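Local atomic coordinates of PilM (Pseudomonas aeruginosa, PDB entry 3HG9), a protein that is of unknown function but probably takes part in the assembly or working of a plasmid-encoded bacterial pilus. Residues P40-L45 / F51-R56; A27-A30 / G35-G38; T14-L19 / A79-G84. One frame throughout, in Å; residues are numbered along the deposited sequence.

Contact 1: residues P40-L45 / F51-R56; sequences PADSAL and FRKPVR
D42 and K53 meet through a salt bridge, and between the two segments this is the whole contact: D42 gives up 47 Å² of surface and K53 42 Å², all the rest having no share. D42 occupies the second position of a type I beta turn running from A41 to A44, and its carboxylate extends from the turn toward the K53 chain. A chi1 of -24° keeps its CG beside the backbone N and anti to the carbonyl carbon. K53 starts with CG anti to its own N, then bends at chi2, chi3 and chi4, a curled course that ends with NZ at the carboxylate. The two side chains cross at about a right angle. NZ sits 2.3 Å from D42 OD2, shorter than such a bond should be, so the pairing is plausible by charge but its geometry is doubtful. The approach is lopsided, since K53 NZ to D42 OD1 measures 3.3 Å, which makes OD2 the nearer oxygen. R52 NH1 remains 5.9 Å from D42 OD2, too far for contact though of favourable sign. D42 also touches Y22 of helix 12-31. Because neither partner is buried, solvent would probably screen this bridge, which links two parts of the loop before strand 57-62 by charge, with no apolar packing between them.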
loop_
_atom_site.group_PDB
_atom_site.type_symbol
_atom_site.label_atom_id
_atom_site.label_comp_id
_atom_site.label_asym_id
_atom_site.label_seq_id
_atom_site.Cartn_x
_atom_site.Cartn_y
_atom_site.Cartn_z
ATOM N N PRO B 40 -6.855 -20.681 -0.880
ATOM C CA PRO B 40 -6.133 -21.876 -0.433
ATOM C C PRO B 40 -6.345 -22.256 1.038
ATOM O O PRO B 40 -6.453 -21.382 1.878
ATOM C CB PRO B 40 -4.644 -21.529 -0.713
ATOM C CG PRO B 40 -4.563 -20.032 -0.752
ATOM C CD PRO B 40 -5.953 -19.509 -1.060
ATOM N N ALA B 41 -6.386 -23.549 1.343
ATOM C CA ALA B 41 -6.344 -23.983 2.772
ATOM C C ALA B 41 -4.976 -23.856 3.371
ATOM O O ALA B 41 -3.941 -24.112 2.721
ATOM C CB ALA B 41 -6.828 -25.387 2.959
ATOM N N ASP B 42 -5.018 -23.503 4.646
ATOM C CA ASP B 42 -3.838 -23.075 5.440
ATOM C C ASP B 42 -2.662 -24.100 5.528
ATOM O O ASP B 42 -1.618 -23.800 6.132
ATOM C CB ASP B 42 -4.311 -22.663 6.843
ATOM C CG ASP B 42 -5.786 -22.251 6.876
ATOM O OD1 ASP B 42 -6.186 -21.529 5.960
ATOM O OD2 ASP B 42 -6.547 -22.606 7.813
ATOM N N SER B 43 -2.848 -25.295 4.930
ATOM C CA SER B 43 -1.812 -26.346 4.931
ATOM C C SER B 43 -0.785 -25.943 3.884
ATOM O O SER B 43 0.426 -26.005 4.090
ATOM C CB SER B 43 -2.428 -27.704 4.590
ATOM O OG SER B 43 -3.819 -27.687 4.922
ATOM N N ALA B 44 -1.296 -25.532 2.736
ATOM C CA ALA B 44 -0.545 -24.653 1.871
ATOM C C ALA B 44 -0.340 -23.432 2.790
ATOM O O ALA B 44 -0.422 -23.530 4.050
ATOM C CB ALA B 44 -1.363 -24.312 0.658
ATOM N N LEU B 45 -0.073 -22.281 2.199
ATOM C CA LEU B 45 0.299 -21.101 3.008
ATOM C C LEU B 45 1.565 -21.378 3.883
ATOM O O LEU B 45 2.543 -20.630 3.817
ATOM C CB LEU B 45 -0.911 -20.570 3.798
ATOM C CG LEU B 45 -2.109 -19.869 3.117
ATOM C CD1 LEU B 45 -2.817 -20.732 2.240
ATOM C CD2 LEU B 45 -3.127 -19.453 4.107
ATOM N N PHE B 51 0.296 -21.237 15.228
ATOM C CA PHE B 51 -0.853 -20.501 14.721
ATOM C C PHE B 51 -1.994 -21.434 14.445
ATOM O O PHE B 51 -1.851 -22.347 13.603
ATOM C CB PHE B 51 -0.467 -19.837 13.414
ATOM C CG PHE B 51 -1.365 -18.744 13.006
ATOM C CD1 PHE B 51 -1.383 -17.551 13.722
ATOM C CD2 PHE B 51 -2.172 -18.865 11.866
ATOM C CE1 PHE B 51 -2.198 -16.530 13.347
ATOM C CE2 PHE B 51 -3.060 -17.821 11.485
ATOM C CZ PHE B 51 -3.042 -16.655 12.205
ATOM N N ARG B 52 -3.110 -21.171 15.138
ATOM C CA ARG B 52 -4.419 -21.826 14.989
ATOM C C ARG B 52 -5.315 -20.747 14.363
ATOM O O ARG B 52 -5.843 -19.875 15.066
ATOM C CB ARG B 52 -4.971 -22.219 16.375
ATOM C CG ARG B 52 -4.867 -23.773 16.827
ATOM C CD ARG B 52 -6.176 -24.607 16.457
ATOM N NE ARG B 52 -6.113 -25.460 15.223
ATOM C CZ ARG B 52 -6.311 -25.068 13.942
ATOM N NH1 ARG B 52 -6.598 -23.802 13.628
ATOM N NH2 ARG B 52 -6.235 -25.959 12.955
ATOM N N LYS B 53 -5.442 -20.724 13.037
ATOM C CA LYS B 53 -6.198 -19.655 12.411
ATOM C C LYS B 53 -7.599 -19.700 13.005
ATOM O O LYS B 53 -8.108 -20.788 13.245
ATOM C CB LYS B 53 -6.226 -19.815 10.873
ATOM C CG LYS B 53 -6.794 -18.594 10.055
ATOM C CD LYS B 53 -8.281 -18.771 9.691
ATOM C CE LYS B 53 -8.498 -19.670 8.457
ATOM N NZ LYS B 53 -8.174 -21.116 8.580
ATOM N N PRO B 54 -8.191 -18.520 13.277
ATOM C CA PRO B 54 -9.558 -18.470 13.707
ATOM C C PRO B 54 -10.426 -18.156 12.543
ATOM O O PRO B 54 -10.503 -16.977 12.134
ATOM C CB PRO B 54 -9.605 -17.259 14.614
ATOM C CG PRO B 54 -8.444 -16.439 14.240
ATOM C CD PRO B 54 -7.516 -17.228 13.432
ATOM N N VAL B 55 -11.123 -19.133 11.983
ATOM C CA VAL B 55 -12.121 -18.640 11.077
ATOM C C VAL B 55 -12.943 -17.758 12.056
ATOM O O VAL B 55 -13.293 -18.194 13.189
ATOM C CB VAL B 55 -12.858 -19.730 10.397
ATOM C CG1 VAL B 55 -12.937 -19.377 8.913
ATOM C CG2 VAL B 55 -12.144 -21.061 10.636
ATOM N N ARG B 56 -13.286 -16.538 11.666
ATOM C CA ARG B 56 -13.605 -16.124 10.311
ATOM C C ARG B 56 -12.466 -15.458 9.486
ATOM O O ARG B 56 -12.761 -14.838 8.464
ATOM C CB ARG B 56 -14.823 -15.204 10.402
ATOM C CG ARG B 56 -15.095 -14.485 11.810
ATOM C CD ARG B 56 -13.897 -14.328 12.915
ATOM N NE ARG B 56 -14.148 -15.349 13.902
ATOM C CZ ARG B 56 -14.875 -15.172 14.992
ATOM N NH1 ARG B 56 -15.343 -13.946 15.251
ATOM N NH2 ARG B 56 -15.111 -16.226 15.839
#

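Contact 2: residues A27-A30 / G35-G38; sequences AEYA and GFSG
Y29 and F36 meet rim to rim, with neither ring lying over the face of the other. The evidence is a centroid separation of 5.6 Å with the planes inclined at 44°, which rules out both an offset stack and a T-shaped pair. Y29 CE1 lies 3.3 Å from F36 CD1 and 3.4 Å from F36 CE1, and F36 CD1 comes in at the edge of the tyrosine ring, near its plane. The phenol oxygen takes part as well: Y29 OH is 3.4 Å from F36 CE1, a van der Waals approach to a ring carbon. Both residues place CG anti to the backbone N, at chi1 170° for Y29 and -167° for F36, but to different effect: the CB of F36 already points at the helix, whereas Y29 leaves its helix obliquely and only the far part of its ring comes near. Here the chain reverses after helix 12-31 and runs back along it as the loop leading to strand 57-62, with the pair bridging the last turn of the helix and the returning loop. F36 and A30 both touch I61 of that strand, so the aromatic contact borders the helix-to-strand packing. G35 before F36 and G38 two residues after it both have positive phi, and the chain curls enough after F36 for G38 N to stand 4.0 Å above the plane of the F36 ring, over its centre. S37 OG makes a weak hydrogen bond to F36 O. On the helix, A27 packs on K123 of the second subunit.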
loop_
_atom_site.group_PDB
_atom_site.type_symbol
_atom_site.label_atom_id
_atom_site.label_comp_id
_atom_site.label_asym_id
_atom_site.label_seq_id
_atom_site.Cartn_x
_atom_site.Cartn_y
_atom_site.Cartn_z
ATOM N N ALA B 27 0.079 -13.303 0.270
ATOM C CA ALA B 27 0.827 -12.443 -0.656
ATOM C C ALA B 27 1.790 -13.354 -1.376
ATOM O O ALA B 27 1.870 -13.330 -2.592
ATOM C CB ALA B 27 1.603 -11.337 0.049
ATOM N N GLU B 28 2.495 -14.189 -0.629
ATOM C CA GLU B 28 3.731 -14.710 -1.175
ATOM C C GLU B 28 3.554 -16.032 -1.870
ATOM O O GLU B 28 4.272 -16.345 -2.810
ATOM C CB GLU B 28 4.819 -14.774 -0.114
ATOM C CG GLU B 28 5.663 -13.472 -0.001
ATOM C CD GLU B 28 6.570 -13.514 1.218
ATOM O OE1 GLU B 28 7.528 -12.702 1.331
ATOM O OE2 GLU B 28 6.329 -14.392 2.083
ATOM N N TYR B 29 2.606 -16.809 -1.408
ATOM C CA TYR B 29 2.195 -17.952 -2.124
ATOM C C TYR B 29 1.645 -17.455 -3.441
ATOM O O TYR B 29 1.982 -18.021 -4.473
ATOM C CB TYR B 29 1.110 -18.651 -1.335
ATOM C CG TYR B 29 0.394 -19.763 -2.069
ATOM C CD1 TYR B 29 -0.516 -19.469 -3.084
ATOM C CD2 TYR B 29 0.593 -21.111 -1.714
ATOM C CE1 TYR B 29 -1.183 -20.476 -3.763
ATOM C CE2 TYR B 29 -0.098 -22.161 -2.383
ATOM C CZ TYR B 29 -0.989 -21.823 -3.414
ATOM O OH TYR B 29 -1.693 -22.807 -4.121
ATOM N N ALA B 30 0.795 -16.413 -3.415
ATOM C CA ALA B 30 0.205 -15.849 -4.628
ATOM C C ALA B 30 1.241 -15.686 -5.752
ATOM O O ALA B 30 1.023 -16.136 -6.874
ATOM C CB ALA B 30 -0.480 -14.511 -4.336
ATOM N N GLY B 35 -1.293 -17.449 -11.406
ATOM C CA GLY B 35 -2.531 -17.938 -12.015
ATOM C C GLY B 35 -3.261 -18.771 -10.983
ATOM O O GLY B 35 -3.082 -19.988 -10.922
ATOM N N PHE B 36 -4.053 -18.105 -10.145
ATOM C CA PHE B 36 -4.767 -18.766 -9.066
ATOM C C PHE B 36 -5.848 -17.851 -8.523
ATOM O O PHE B 36 -5.653 -16.625 -8.465
ATOM C CB PHE B 36 -3.806 -19.117 -7.931
ATOM C CG PHE B 36 -4.391 -20.065 -6.912
ATOM C CD1 PHE B 36 -3.933 -20.059 -5.590
ATOM C CD2 PHE B 36 -5.406 -20.966 -7.273
ATOM C CE1 PHE B 36 -4.453 -20.943 -4.636
ATOM C CE2 PHE B 36 -5.943 -21.873 -6.324
ATOM C CZ PHE B 36 -5.450 -21.853 -4.995
ATOM N N SER B 37 -6.974 -18.434 -8.116
ATOM C CA SER B 37 -8.005 -17.622 -7.489
ATOM C C SER B 37 -8.500 -18.135 -6.148
ATOM O O SER B 37 -9.653 -18.495 -5.947
ATOM C CB SER B 37 -9.116 -17.250 -8.470
ATOM O OG SER B 37 -8.638 -16.246 -9.345
ATOM N N GLY B 38 -7.577 -18.062 -5.195
ATOM C CA GLY B 38 -7.789 -18.554 -3.845
ATOM C C GLY B 38 -8.266 -19.994 -3.865
ATOM O O GLY B 38 -8.143 -20.717 -4.851
#

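Contact 3: residues T14-L19 / A79-G84; sequences TLARSL and AAVDTG
Helices 12-31 and 77-83 come together most closely at A16 and V81, whose CA atoms are 5.0 Å apart, a separation that only small side chains allow. This is close helix-to-helix packing through small residues, joining the long N-terminal helix to the short helix that follows the hairpin of strands 57-62 and 65-70. A16, which has no side-chain atom beyond CB, points that methyl at the facing helix. V81 meets it with one branch: CG2, anti to the carbonyl carbon and beside the backbone N (CG1 being the branch anti to N, chi1 163°), lies 3.3 Å from A16 CB and 3.7 Å from A16 CA. The first of these is tight for two methyl groups. The same A16 CB is flanked by A80, with CB to CB at 4.1 Å, so the methyl rests against two successive residues of the short helix and also approaches the V81 backbone N at 3.9 Å. L19, one turn on from A16, loses a further 24 Å² to the opposite segment without close contact. No hydrogen bond crosses the interface. The second subunit adds to the packing, its V90 touching V81 and D82 and its A121 touching L19. G84 is the first residue to leave helical geometry, and T85 OG1 hydrogen-bonds with V81 O and D82 O at this end. Within helix 12-31, T14 O accepts both S18 N and S18 OG, the hydroxyl at 3.0 Å and 43° out of the carbonyl plane.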
loop_
_atom_site.group_PDB
_atom_site.type_symbol
_atom_site.label_atom_id
_atom_site.label_comp_id
_atom_site.label_asym_id
_atom_site.label_seq_id
_atom_site.Cartn_x
_atom_site.Cartn_y
_atom_site.Cartn_z
ATOM N N THR B 14 -4.214 -8.328 18.660
ATOM C CA THR B 14 -3.706 -9.646 18.399
ATOM C C THR B 14 -4.432 -10.165 17.150
ATOM O O THR B 14 -3.859 -10.660 16.189
ATOM C CB THR B 14 -4.088 -10.539 19.592
ATOM O OG1 THR B 14 -3.125 -10.414 20.639
ATOM C CG2 THR B 14 -4.215 -12.039 19.186
ATOM N N LEU B 15 -5.725 -10.046 17.134
ATOM C CA LEU B 15 -6.427 -10.456 15.968
ATOM C C LEU B 15 -6.018 -9.733 14.646
ATOM O O LEU B 15 -6.007 -10.353 13.559
ATOM C CB LEU B 15 -7.901 -10.260 16.258
ATOM C CG LEU B 15 -8.760 -10.823 15.147
ATOM C CD1 LEU B 15 -8.499 -12.309 15.026
ATOM C CD2 LEU B 15 -10.281 -10.513 15.376
ATOM N N ALA B 16 -5.750 -8.425 14.726
ATOM C CA ALA B 16 -5.361 -7.639 13.552
ATOM C C ALA B 16 -3.998 -8.097 13.049
ATOM O O ALA B 16 -3.824 -8.326 11.861
ATOM C CB ALA B 16 -5.320 -6.137 13.913
ATOM N N ARG B 17 -3.053 -8.227 13.975
ATOM C CA ARG B 17 -1.788 -8.908 13.774
ATOM C C ARG B 17 -1.866 -10.342 13.110
ATOM O O ARG B 17 -1.117 -10.623 12.150
ATOM C CB ARG B 17 -1.018 -8.926 15.120
ATOM C CG ARG B 17 -0.125 -7.644 15.358
ATOM C CD ARG B 17 0.775 -7.778 16.620
ATOM N NE ARG B 17 2.172 -7.279 16.529
ATOM C CZ ARG B 17 2.567 -6.013 16.750
ATOM N NH1 ARG B 17 1.685 -5.068 17.081
ATOM N NH2 ARG B 17 3.855 -5.662 16.629
ATOM N N SER B 18 -2.772 -11.206 13.565
ATOM C CA SER B 18 -2.988 -12.515 12.908
ATOM C C SER B 18 -3.497 -12.324 11.459
ATOM O O SER B 18 -2.960 -12.904 10.499
ATOM C CB SER B 18 -4.018 -13.343 13.713
ATOM O OG SER B 18 -3.650 -13.402 15.105
ATOM N N LEU B 19 -4.516 -11.491 11.294
ATOM C CA LEU B 19 -4.881 -11.118 9.967
ATOM C C LEU B 19 -3.624 -10.740 9.122
ATOM O O LEU B 19 -3.393 -11.303 8.037
ATOM C CB LEU B 19 -5.875 -9.961 10.030
ATOM C CG LEU B 19 -6.455 -9.677 8.636
ATOM C CD1 LEU B 19 -7.935 -9.282 8.811
ATOM C CD2 LEU B 19 -5.734 -8.546 7.884
ATOM N N ALA B 79 -9.542 -0.066 12.504
ATOM C CA ALA B 79 -8.525 0.823 13.006
ATOM C C ALA B 79 -7.266 0.025 13.288
ATOM O O ALA B 79 -6.264 0.153 12.570
ATOM C CB ALA B 79 -9.018 1.526 14.236
ATOM N N ALA B 80 -7.329 -0.839 14.300
ATOM C CA ALA B 80 -6.162 -1.597 14.761
ATOM C C ALA B 80 -5.373 -2.187 13.602
ATOM O O ALA B 80 -4.149 -2.292 13.695
ATOM C CB ALA B 80 -6.590 -2.694 15.702
ATOM N N VAL B 81 -6.056 -2.571 12.515
ATOM C CA VAL B 81 -5.382 -3.172 11.333
ATOM C C VAL B 81 -4.761 -2.143 10.412
ATOM O O VAL B 81 -3.700 -2.368 9.849
ATOM C CB VAL B 81 -6.371 -3.944 10.439
ATOM C CG1 VAL B 81 -5.742 -4.173 9.061
ATOM C CG2 VAL B 81 -6.777 -5.297 11.123
ATOM N N ASP B 82 -5.478 -1.039 10.198
ATOM C CA ASP B 82 -5.021 0.050 9.322
ATOM C C ASP B 82 -3.682 0.509 9.906
ATOM O O ASP B 82 -2.657 0.624 9.219
ATOM C CB ASP B 82 -6.131 1.102 9.392
ATOM C CG ASP B 82 -5.825 2.392 8.682
ATOM O OD1 ASP B 82 -6.028 2.456 7.424
ATOM O OD2 ASP B 82 -5.540 3.384 9.422
ATOM N N THR B 83 -3.683 0.660 11.216
ATOM C CA THR B 83 -2.481 0.955 11.940
ATOM C C THR B 83 -1.294 0.059 11.635
ATOM O O THR B 83 -0.245 0.555 11.287
ATOM C CB THR B 83 -2.768 0.908 13.434
ATOM O OG1 THR B 83 -4.194 1.060 13.624
ATOM C CG2 THR B 83 -2.013 2.015 14.125
ATOM N N GLY B 84 -1.436 -1.247 11.786
ATOM C CA GLY B 84 -0.288 -2.135 11.623
ATOM C C GLY B 84 0.147 -2.375 10.197
ATOM O O GLY B 84 0.973 -3.253 9.935
#

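In the fold
Contact 3 is the buried one, with A16 and V81 enclosed, whereas contacts 1 and 2 lie at the surface. Contacts 2 and 3 both use helix 12-31, toward opposite ends, their nearest atoms about 9 Å apart. Chemistry follows place: methyl packing inside, an aromatic pair beside the end of the helix, and a charged pair on the outer loop. Contact 1 touches both others, A44 CB lying 3.9 Å from Y29 CE2 and F51 CE1 3.7 Å from S18 CB, so the loop of contact 1 runs along the same helix. The second subunit packs on contact 3 and, in contact 2, only on A27, but does not touch contact 1.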